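Local coordinates for flagellar biosynthetic protein FlhB (Shewanella putrefaciens CN-32, PDB 6Z0W) that is probably required to form the rod of the flagellar basal body and, with FliI and FliH, may make up the flagellin export apparatus, at residues M8-I18 and I42-I53; I64-A73 and P113-I122. One frame throughout, in Å; residues are numbered along the deposited sequence.

Contact 1 (M8-I18 and I42-I53); sequences MMAEVPNADVI and IAKGVDDVAFKI
Met8 and Met9, neighbours in the short N-terminal helix, run over strand 43-46 and helix 47-59 respectively, and their methyl groups converge on Val49 and Ile53. Met8 CG is pressed to 3.5 Å from Ala43 CB. Beyond it the sulfur accepts the backbone N-H of the next residue, a weak but nearly straight hydrogen bond from Lys44 N to Met8 SD (3.3 Å, 168°). A final bend then carries the methyl group on toward the helix. Met9 turns earlier, at chi2 (-60°), and its chain crosses Ile53 at about a right angle. Its CE lies against helix 47-59, 3.5 Å from Val49 CG1, and is packed tighter than usual against Ile53 CG1 at 3.4 Å. The aliphatic part of Lys52 borders this methyl group on the exposed side.

Ile53 is approached on all its branches. While the methionine methyl groups come to CG1 and CD1, CG2 receives Val12 CG2 and, from strand 17-20, Ile18 CG2 at 4.0 Å. Val12 CG2 also lies 3.6 Å from Ala43 CB, so it bridges strand and helix. At the far end Ile42 points into the bend 11-15: with CG1 between backbone N and carbonyl carbon (chi1 61°) and the rest extended, CD1 comes to 3.3 Å from Glu11 O and close to Ala15. Within the bend itself, Asn14 ND2 donates to Glu11 OE1 (3.0 Å) from above the carboxylate plane, while OE2 forms a salt bridge with Arg7.

Since the one hydrogen bond joining the segments is a weak bond to sulfur, they are held together chiefly by the fit of apolar side chains, while the side-chain bonds of Glu11 stay within the N-terminal part and do not join the two.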
loop_
_atom_site.group_PDB
_atom_site.type_symbol
_atom_site.label_atom_id
_atom_site.label_comp_id
_atom_site.label_asym_id
_atom_site.label_seq_id
_atom_site.Cartn_x
_atom_site.Cartn_y
_atom_site.Cartn_z
ATOM N N MET A 8 3.389 -11.453 -9.874
ATOM C CA MET A 8 2.977 -10.479 -8.875
ATOM C C MET A 8 1.452 -10.381 -8.784
ATOM O O MET A 8 0.894 -10.331 -7.688
ATOM C CB MET A 8 3.602 -9.125 -9.197
ATOM C CG MET A 8 3.317 -8.048 -8.174
ATOM S SD MET A 8 3.627 -6.408 -8.890
ATOM C CE MET A 8 2.275 -6.287 -10.039
ATOM N N MET A 9 0.755 -10.372 -9.920
ATOM C CA MET A 9 -0.696 -10.197 -9.895
ATOM C C MET A 9 -1.396 -11.352 -9.203
ATOM O O MET A 9 -2.434 -11.153 -8.565
ATOM C CB MET A 9 -1.248 -10.051 -11.316
ATOM C CG MET A 9 -1.036 -8.705 -11.876
ATOM S SD MET A 9 -1.829 -7.452 -10.871
ATOM C CE MET A 9 -1.041 -6.050 -11.596
ATOM N N ALA A 10 -0.849 -12.560 -9.325
ATOM C CA ALA A 10 -1.369 -13.734 -8.626
ATOM C C ALA A 10 -1.308 -13.618 -7.112
ATOM O O ALA A 10 -1.920 -14.448 -6.431
ATOM C CB ALA A 10 -0.602 -14.981 -9.073
ATOM N N GLU A 11 -0.579 -12.635 -6.562
ATOM C CA GLU A 11 -0.417 -12.509 -5.111
ATOM C C GLU A 11 -1.418 -11.566 -4.465
ATOM O O GLU A 11 -1.630 -11.654 -3.248
ATOM C CB GLU A 11 0.988 -12.000 -4.752
ATOM C CG GLU A 11 2.120 -13.000 -4.911
ATOM C CD GLU A 11 1.935 -14.224 -4.039
ATOM O OE1 GLU A 11 1.423 -14.069 -2.906
ATOM O OE2 GLU A 11 2.274 -15.339 -4.502
ATOM N N VAL A 12 -2.015 -10.664 -5.239
ATOM C CA VAL A 12 -2.947 -9.642 -4.761
ATOM C C VAL A 12 -4.084 -10.236 -3.923
ATOM O O VAL A 12 -4.483 -9.600 -2.930
ATOM C CB VAL A 12 -3.504 -8.807 -5.937
ATOM C CG1 VAL A 12 -4.528 -7.827 -5.457
ATOM C CG2 VAL A 12 -2.400 -8.007 -6.610
ATOM N N PRO A 13 -4.633 -11.423 -4.250
ATOM C CA PRO A 13 -5.634 -12.029 -3.351
ATOM C C PRO A 13 -5.162 -12.227 -1.911
ATOM O O PRO A 13 -6.009 -12.368 -1.016
ATOM C CB PRO A 13 -5.940 -13.379 -4.023
ATOM C CG PRO A 13 -5.681 -13.109 -5.505
ATOM C CD PRO A 13 -4.483 -12.213 -5.498
ATOM N N ASN A 14 -3.857 -12.263 -1.647
ATOM C CA ASN A 14 -3.398 -12.481 -0.277
ATOM C C ASN A 14 -3.176 -11.171 0.486
ATOM O O ASN A 14 -2.801 -11.211 1.651
ATOM C CB ASN A 14 -2.109 -13.307 -0.270
ATOM C CG ASN A 14 -2.254 -14.609 -1.020
ATOM O OD1 ASN A 14 -3.293 -15.261 -0.959
ATOM N ND2 ASN A 14 -1.234 -14.962 -1.787
ATOM N N ALA A 15 -3.442 -10.029 -0.130
ATOM C CA ALA A 15 -3.183 -8.744 0.492
ATOM C C ALA A 15 -4.159 -8.497 1.640
ATOM O O ALA A 15 -5.315 -8.916 1.596
ATOM C CB ALA A 15 -3.324 -7.615 -0.544
ATOM N N ASP A 16 -3.716 -7.730 2.634
ATOM C CA ASP A 16 -4.661 -7.234 3.628
ATOM C C ASP A 16 -5.295 -5.906 3.229
ATOM O O ASP A 16 -6.418 -5.615 3.654
ATOM C CB ASP A 16 -3.958 -7.093 4.973
ATOM C CG ASP A 16 -3.679 -8.435 5.604
ATOM O OD1 ASP A 16 -4.647 -9.204 5.719
ATOM O OD2 ASP A 16 -2.508 -8.733 5.935
ATOM N N VAL A 17 -4.609 -5.099 2.419
ATOM C CA VAL A 17 -5.100 -3.777 2.043
ATOM C C VAL A 17 -4.351 -3.359 0.792
ATOM O O VAL A 17 -3.231 -3.820 0.547
ATOM C CB VAL A 17 -4.912 -2.758 3.199
ATOM C CG1 VAL A 17 -3.440 -2.387 3.347
ATOM C CG2 VAL A 17 -5.755 -1.489 2.971
ATOM N N ILE A 18 -4.994 -2.528 -0.031
ATOM C CA ILE A 18 -4.343 -1.775 -1.106
ATOM C C ILE A 18 -4.386 -0.309 -0.718
ATOM O O ILE A 18 -5.471 0.252 -0.526
ATOM C CB ILE A 18 -5.025 -1.959 -2.470
ATOM C CG1 ILE A 18 -5.500 -3.386 -2.684
ATOM C CG2 ILE A 18 -4.110 -1.460 -3.611
ATOM C CD1 ILE A 18 -4.421 -4.415 -2.785
ATOM N N ILE A 42 3.401 -7.098 -1.440
ATOM C CA ILE A 42 3.346 -8.304 -2.271
ATOM C C ILE A 42 2.934 -8.007 -3.703
ATOM O O ILE A 42 3.064 -8.895 -4.568
ATOM C CB ILE A 42 2.412 -9.374 -1.665
ATOM C CG1 ILE A 42 0.987 -8.828 -1.574
ATOM C CG2 ILE A 42 2.877 -9.741 -0.284
ATOM C CD1 ILE A 42 0.021 -9.846 -1.012
ATOM N N ALA A 43 2.478 -6.789 -3.991
ATOM C CA ALA A 43 2.272 -6.332 -5.359
ATOM C C ALA A 43 2.332 -4.805 -5.371
ATOM O O ALA A 43 1.963 -4.159 -4.385
ATOM C CB ALA A 43 0.929 -6.826 -5.920
ATOM N N LYS A 44 2.808 -4.239 -6.478
ATOM C CA LYS A 44 2.798 -2.800 -6.637
ATOM C C LYS A 44 2.830 -2.462 -8.121
ATOM O O LYS A 44 3.326 -3.235 -8.937
ATOM C CB LYS A 44 3.984 -2.136 -5.910
ATOM C CG LYS A 44 5.360 -2.271 -6.573
ATOM C CD LYS A 44 6.324 -1.381 -5.764
ATOM C CE LYS A 44 7.724 -1.227 -6.322
ATOM N NZ LYS A 44 8.593 -0.514 -5.317
ATOM N N GLY A 45 2.293 -1.294 -8.457
ATOM C CA GLY A 45 2.304 -0.833 -9.834
ATOM C C GLY A 45 1.824 0.594 -9.903
ATOM O O GLY A 45 1.219 1.121 -8.960
ATOM N N VAL A 46 2.119 1.227 -11.027
ATOM C CA VAL A 46 1.574 2.546 -11.251
ATOM C C VAL A 46 0.618 2.473 -12.422
ATOM O O VAL A 46 0.589 1.500 -13.192
ATOM C CB VAL A 46 2.654 3.625 -11.487
ATOM C CG1 VAL A 46 3.548 3.760 -10.253
ATOM C CG2 VAL A 46 3.463 3.320 -12.774
ATOM N N ASP A 47 -0.187 3.529 -12.528
ATOM C CA ASP A 47 -1.049 3.763 -13.678
ATOM C C ASP A 47 -1.922 2.546 -13.970
ATOM O O ASP A 47 -2.747 2.175 -13.128
ATOM C CB ASP A 47 -0.187 4.190 -14.857
ATOM C CG ASP A 47 0.593 5.483 -14.555
ATOM O OD1 ASP A 47 0.145 6.264 -13.682
ATOM O OD2 ASP A 47 1.643 5.721 -15.188
ATOM N N ASP A 48 -1.768 1.917 -15.138
ATOM C CA ASP A 48 -2.699 0.851 -15.499
ATOM C C ASP A 48 -2.493 -0.381 -14.633
ATOM O O ASP A 48 -3.460 -1.073 -14.294
ATOM C CB ASP A 48 -2.562 0.464 -16.960
ATOM C CG ASP A 48 -3.387 -0.756 -17.303
ATOM O OD1 ASP A 48 -4.640 -0.649 -17.335
ATOM O OD2 ASP A 48 -2.779 -1.830 -17.522
ATOM N N VAL A 49 -1.238 -0.688 -14.301
ATOM C CA VAL A 49 -0.971 -1.807 -13.409
ATOM C C VAL A 49 -1.592 -1.541 -12.045
ATOM O O VAL A 49 -2.052 -2.467 -11.366
ATOM C CB VAL A 49 0.547 -2.055 -13.321
ATOM C CG1 VAL A 49 0.853 -3.171 -12.322
ATOM C CG2 VAL A 49 1.124 -2.382 -14.719
ATOM N N ALA A 50 -1.607 -0.276 -11.621
ATOM C CA ALA A 50 -2.286 0.083 -10.384
ATOM C C ALA A 50 -3.775 -0.247 -10.468
ATOM O O ALA A 50 -4.342 -0.821 -9.525
ATOM C CB ALA A 50 -2.047 1.563 -10.071
ATOM N N PHE A 51 -4.424 0.053 -11.609
ATOM C CA PHE A 51 -5.842 -0.292 -11.717
ATOM C C PHE A 51 -6.082 -1.799 -11.832
ATOM O O PHE A 51 -7.132 -2.278 -11.379
ATOM C CB PHE A 51 -6.500 0.460 -12.880
ATOM C CG PHE A 51 -7.003 1.827 -12.477
ATOM C CD1 PHE A 51 -8.172 1.970 -11.737
ATOM C CD2 PHE A 51 -6.265 2.965 -12.771
ATOM C CE1 PHE A 51 -8.616 3.231 -11.337
ATOM C CE2 PHE A 51 -6.702 4.219 -12.373
ATOM C CZ PHE A 51 -7.875 4.350 -11.653
ATOM N N LYS A 52 -5.147 -2.570 -12.412
ATOM C CA LYS A 52 -5.340 -4.020 -12.405
ATOM C C LYS A 52 -5.215 -4.580 -10.986
ATOM O O LYS A 52 -5.968 -5.481 -10.608
ATOM C CB LYS A 52 -4.362 -4.722 -13.351
ATOM C CG LYS A 52 -5.002 -5.871 -14.168
ATOM C CD LYS A 52 -5.221 -7.141 -13.313
ATOM C CE LYS A 52 -5.302 -8.427 -14.142
ATOM N NZ LYS A 52 -5.065 -9.648 -13.299
ATOM N N ILE A 53 -4.297 -4.043 -10.185
ATOM C CA ILE A 53 -4.234 -4.455 -8.782
ATOM C C ILE A 53 -5.546 -4.124 -8.083
ATOM O O ILE A 53 -6.129 -4.960 -7.378
ATOM C CB ILE A 53 -3.030 -3.792 -8.090
ATOM C CG1 ILE A 53 -1.753 -4.395 -8.656
ATOM C CG2 ILE A 53 -3.122 -3.964 -6.544
ATOM C CD1 ILE A 53 -0.481 -3.732 -8.182
#

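Contact 2 (I64-A73 and P113-I122); sequences IVSAPPLARA and PIPIPLNQPI
Val65 and Ser66 pair in parallel with Ile114 and Pro115 of the proline-rich segment 113-122. Ile114 is gripped at both backbone polar atoms: its N donates to Ile64 O (3.1 Å), and its O accepts from Ser66 N at 2.7 Å, with the donor well above the carbonyl plane. Ile116 N closes the pairing on Ser66 O (3.1 Å). On one face Val65 CB meets Ile116 CG1 at 3.8 Å, and Tyr98 of helix 89-100 covers Val65, Ile114 and Ile116. On the other, Ile64 CG2 packs on the Pro113 ring and Ser66 OG is bound by Asn21.

Packing is again close where the chain returns to helix 68-77. Ile122 CD1 lies 3.1 Å from Pro69 O, and the Ile122 side chain crosses that of Leu70 at about a right angle; Ile122 CG2 lies 3.9 Å from Ala73 CB. Leu118 holds CG anti to the carbonyl carbon (chi1 -63°), which sends CD1 against Pro69 CB at 4.0 Å and CD2 against Leu70 CB at 3.9 Å. An alanine here would lose both branches and would probably open a gap beside Pro69 and Leu70, with the segment less firmly anchored before Ile122.

The outer side is looser: the ring of Pro115 touches the partner strand little, Pro117 points away, and residues 119-121 are exposed and do not touch 64-73, though Asn119 and Gln120 hydrogen-bond to Gln94 and Thr90 of helix 89-100. The result is a short parallel edge strand added to a mixed sheet of the FlhB cytoplasmic domain, probably the proline-rich element that contributes to flagellar biogenesis.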
loop_
_atom_site.group_PDB
_atom_site.type_symbol
_atom_site.label_atom_id
_atom_site.label_comp_id
_atom_site.label_asym_id
_atom_site.label_seq_id
_atom_site.Cartn_x
_atom_site.Cartn_y
_atom_site.Cartn_z
ATOM N N ILE A 64 -9.542 -1.232 -0.164
ATOM C CA ILE A 64 -8.724 -0.295 -0.910
ATOM C C ILE A 64 -8.891 1.055 -0.229
ATOM O O ILE A 64 -10.019 1.543 -0.086
ATOM C CB ILE A 64 -9.167 -0.205 -2.375
ATOM C CG1 ILE A 64 -9.128 -1.588 -3.044
ATOM C CG2 ILE A 64 -8.326 0.852 -3.088
ATOM C CD1 ILE A 64 -9.817 -1.624 -4.397
ATOM N N VAL A 65 -7.800 1.662 0.224
ATOM C CA VAL A 65 -7.932 2.934 0.927
ATOM C C VAL A 65 -7.016 3.952 0.274
ATOM O O VAL A 65 -5.905 3.620 -0.155
ATOM C CB VAL A 65 -7.667 2.808 2.444
ATOM C CG1 VAL A 65 -8.354 1.552 2.989
ATOM C CG2 VAL A 65 -6.198 2.751 2.747
ATOM N N SER A 66 -7.506 5.187 0.159
ATOM C CA SER A 66 -6.749 6.265 -0.455
ATOM C C SER A 66 -6.051 7.065 0.637
ATOM O O SER A 66 -6.707 7.748 1.437
ATOM C CB SER A 66 -7.632 7.181 -1.292
ATOM O OG SER A 66 -6.823 8.234 -1.792
ATOM N N ALA A 67 -4.719 7.004 0.634
ATOM C CA ALA A 67 -3.878 7.898 1.430
ATOM C C ALA A 67 -2.672 8.233 0.562
ATOM O O ALA A 67 -1.641 7.562 0.638
ATOM C CB ALA A 67 -3.466 7.246 2.758
ATOM N N PRO A 68 -2.780 9.256 -0.293
ATOM C CA PRO A 68 -1.823 9.440 -1.430
ATOM C C PRO A 68 -0.359 9.485 -1.006
ATOM O O PRO A 68 0.479 8.841 -1.655
ATOM C CB PRO A 68 -2.266 10.784 -2.058
ATOM C CG PRO A 68 -3.739 10.871 -1.727
ATOM C CD PRO A 68 -3.939 10.173 -0.388
ATOM N N PRO A 69 0.009 10.247 0.037
ATOM C CA PRO A 69 1.429 10.293 0.413
ATOM C C PRO A 69 1.953 8.977 0.940
ATOM O O PRO A 69 3.157 8.713 0.817
ATOM C CB PRO A 69 1.475 11.380 1.501
ATOM C CG PRO A 69 0.247 12.194 1.286
ATOM C CD PRO A 69 -0.779 11.179 0.870
ATOM N N LEU A 70 1.093 8.171 1.574
ATOM C CA LEU A 70 1.517 6.862 2.077
ATOM C C LEU A 70 1.693 5.874 0.933
ATOM O O LEU A 70 2.702 5.153 0.871
ATOM C CB LEU A 70 0.493 6.334 3.093
ATOM C CG LEU A 70 0.896 5.054 3.811
ATOM C CD1 LEU A 70 2.230 5.307 4.550
ATOM C CD2 LEU A 70 -0.197 4.624 4.822
ATOM N N ALA A 71 0.697 5.814 0.038
ATOM C CA ALA A 71 0.812 4.996 -1.171
ATOM C C ALA A 71 2.110 5.285 -1.911
ATOM O O ALA A 71 2.841 4.358 -2.277
ATOM C CB ALA A 71 -0.391 5.233 -2.097
ATOM N N ARG A 72 2.416 6.572 -2.137
ATOM C CA ARG A 72 3.629 6.939 -2.882
ATOM C C ARG A 72 4.897 6.606 -2.090
ATOM O O ARG A 72 5.870 6.066 -2.648
ATOM C CB ARG A 72 3.614 8.435 -3.238
ATOM C CG ARG A 72 2.555 8.842 -4.252
ATOM C CD ARG A 72 2.838 10.216 -4.889
ATOM N NE ARG A 72 3.156 11.230 -3.885
ATOM C CZ ARG A 72 2.254 12.002 -3.286
ATOM N NH1 ARG A 72 0.973 11.894 -3.619
ATOM N NH2 ARG A 72 2.635 12.899 -2.378
ATOM N N ALA A 73 4.907 6.924 -0.795
ATOM C CA ALA A 73 6.083 6.634 0.020
ATOM C C ALA A 73 6.362 5.132 0.089
ATOM O O ALA A 73 7.519 4.702 0.001
ATOM C CB ALA A 73 5.903 7.213 1.411
ATOM N N PRO A 113 -12.201 4.178 -3.451
ATOM C CA PRO A 113 -11.384 3.888 -2.270
ATOM C C PRO A 113 -11.834 4.699 -1.069
ATOM O O PRO A 113 -12.363 5.803 -1.201
ATOM C CB PRO A 113 -9.976 4.296 -2.708
ATOM C CG PRO A 113 -9.990 4.160 -4.171
ATOM C CD PRO A 113 -11.374 4.538 -4.614
ATOM N N ILE A 114 -11.616 4.134 0.112
ATOM C CA ILE A 114 -11.905 4.812 1.371
ATOM C C ILE A 114 -10.822 5.853 1.629
ATOM O O ILE A 114 -9.632 5.515 1.719
ATOM C CB ILE A 114 -12.004 3.804 2.529
ATOM C CG1 ILE A 114 -12.953 2.663 2.141
ATOM C CG2 ILE A 114 -12.472 4.503 3.774
ATOM C CD1 ILE A 114 -12.649 1.296 2.800
ATOM N N PRO A 115 -11.177 7.129 1.756
ATOM C CA PRO A 115 -10.175 8.144 2.103
ATOM C C PRO A 115 -9.861 8.059 3.587
ATOM O O PRO A 115 -10.759 8.157 4.425
ATOM C CB PRO A 115 -10.867 9.466 1.744
ATOM C CG PRO A 115 -12.192 9.081 1.071
ATOM C CD PRO A 115 -12.516 7.710 1.578
ATOM N N ILE A 116 -8.595 7.843 3.920
ATOM C CA ILE A 116 -8.166 7.779 5.309
ATOM C C ILE A 116 -7.167 8.902 5.536
ATOM O O ILE A 116 -6.125 8.947 4.869
ATOM C CB ILE A 116 -7.539 6.428 5.685
ATOM C CG1 ILE A 116 -8.392 5.270 5.179
ATOM C CG2 ILE A 116 -7.391 6.338 7.188
ATOM C CD1 ILE A 116 -9.707 5.114 5.893
ATOM N N PRO A 117 -7.434 9.822 6.452
ATOM C CA PRO A 117 -6.428 10.828 6.780
ATOM C C PRO A 117 -5.255 10.172 7.482
ATOM O O PRO A 117 -5.428 9.262 8.300
ATOM C CB PRO A 117 -7.171 11.796 7.711
ATOM C CG PRO A 117 -8.638 11.412 7.607
ATOM C CD PRO A 117 -8.635 9.952 7.287
ATOM N N LEU A 118 -4.055 10.619 7.125
ATOM C CA LEU A 118 -2.869 10.249 7.875
ATOM C C LEU A 118 -2.873 10.967 9.218
ATOM O O LEU A 118 -3.492 12.019 9.390
ATOM C CB LEU A 118 -1.604 10.586 7.088
ATOM C CG LEU A 118 -1.458 9.828 5.761
ATOM C CD1 LEU A 118 -0.363 10.421 4.899
ATOM C CD2 LEU A 118 -1.200 8.342 6.033
ATOM N N ASN A 119 -2.183 10.388 10.186
ATOM C CA ASN A 119 -2.254 10.906 11.539
ATOM C C ASN A 119 -0.986 11.629 11.931
ATOM O O ASN A 119 -0.919 12.209 13.019
ATOM C CB ASN A 119 -2.597 9.757 12.480
ATOM C CG ASN A 119 -3.913 9.140 12.117
ATOM O OD1 ASN A 119 -4.911 9.860 12.002
ATOM N ND2 ASN A 119 -3.925 7.835 11.840
ATOM N N GLN A 120 -0.020 11.667 11.026
ATOM C CA GLN A 120 1.259 12.325 11.226
ATOM C C GLN A 120 1.888 12.485 9.853
ATOM O O GLN A 120 1.404 11.906 8.875
ATOM C CB GLN A 120 2.170 11.503 12.148
ATOM C CG GLN A 120 2.525 10.142 11.569
ATOM C CD GLN A 120 3.232 9.254 12.583
ATOM O OE1 GLN A 120 2.665 8.276 13.053
ATOM N NE2 GLN A 120 4.471 9.584 12.903
ATOM N N PRO A 121 2.962 13.250 9.742
ATOM C CA PRO A 121 3.600 13.408 8.437
ATOM C C PRO A 121 4.333 12.146 8.019
ATOM O O PRO A 121 4.744 11.315 8.832
ATOM C CB PRO A 121 4.576 14.568 8.655
ATOM C CG PRO A 121 4.064 15.271 9.896
ATOM C CD PRO A 121 3.555 14.149 10.744
ATOM N N ILE A 122 4.470 11.981 6.723
ATOM C CA ILE A 122 5.425 10.993 6.239
ATOM C C ILE A 122 6.824 11.605 6.297
ATOM O O ILE A 122 6.990 12.774 5.922
ATOM C CB ILE A 122 5.054 10.522 4.843
ATOM C CG1 ILE A 122 4.099 9.334 5.045
ATOM C CG2 ILE A 122 6.266 10.050 4.060
ATOM C CD1 ILE A 122 3.291 9.042 3.920
#

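Both contacts reach one mixed sheet, on opposite sides of the chain's centre. Contact 1 packs the N-terminal helix and bend against strand 40-46 and helix 47-59, whereas contact 2 supplies strand 114-115; these two strands are the outermost within this chain. They meet where strands 17-20 and 64-66 run side by side: Ile18 O lies 2.8 Å from Val65 N, a probable hydrogen bond, and Val17 packs on Val65. Both are partly buried, contact 1 slightly the more so, with 7 of its 13 touching residues buried against 5 of 13. Contact 1 relies on apolar side chains, contact 2 on backbone pairing plus an apolar anchor, as suits a strand added at a sheet edge.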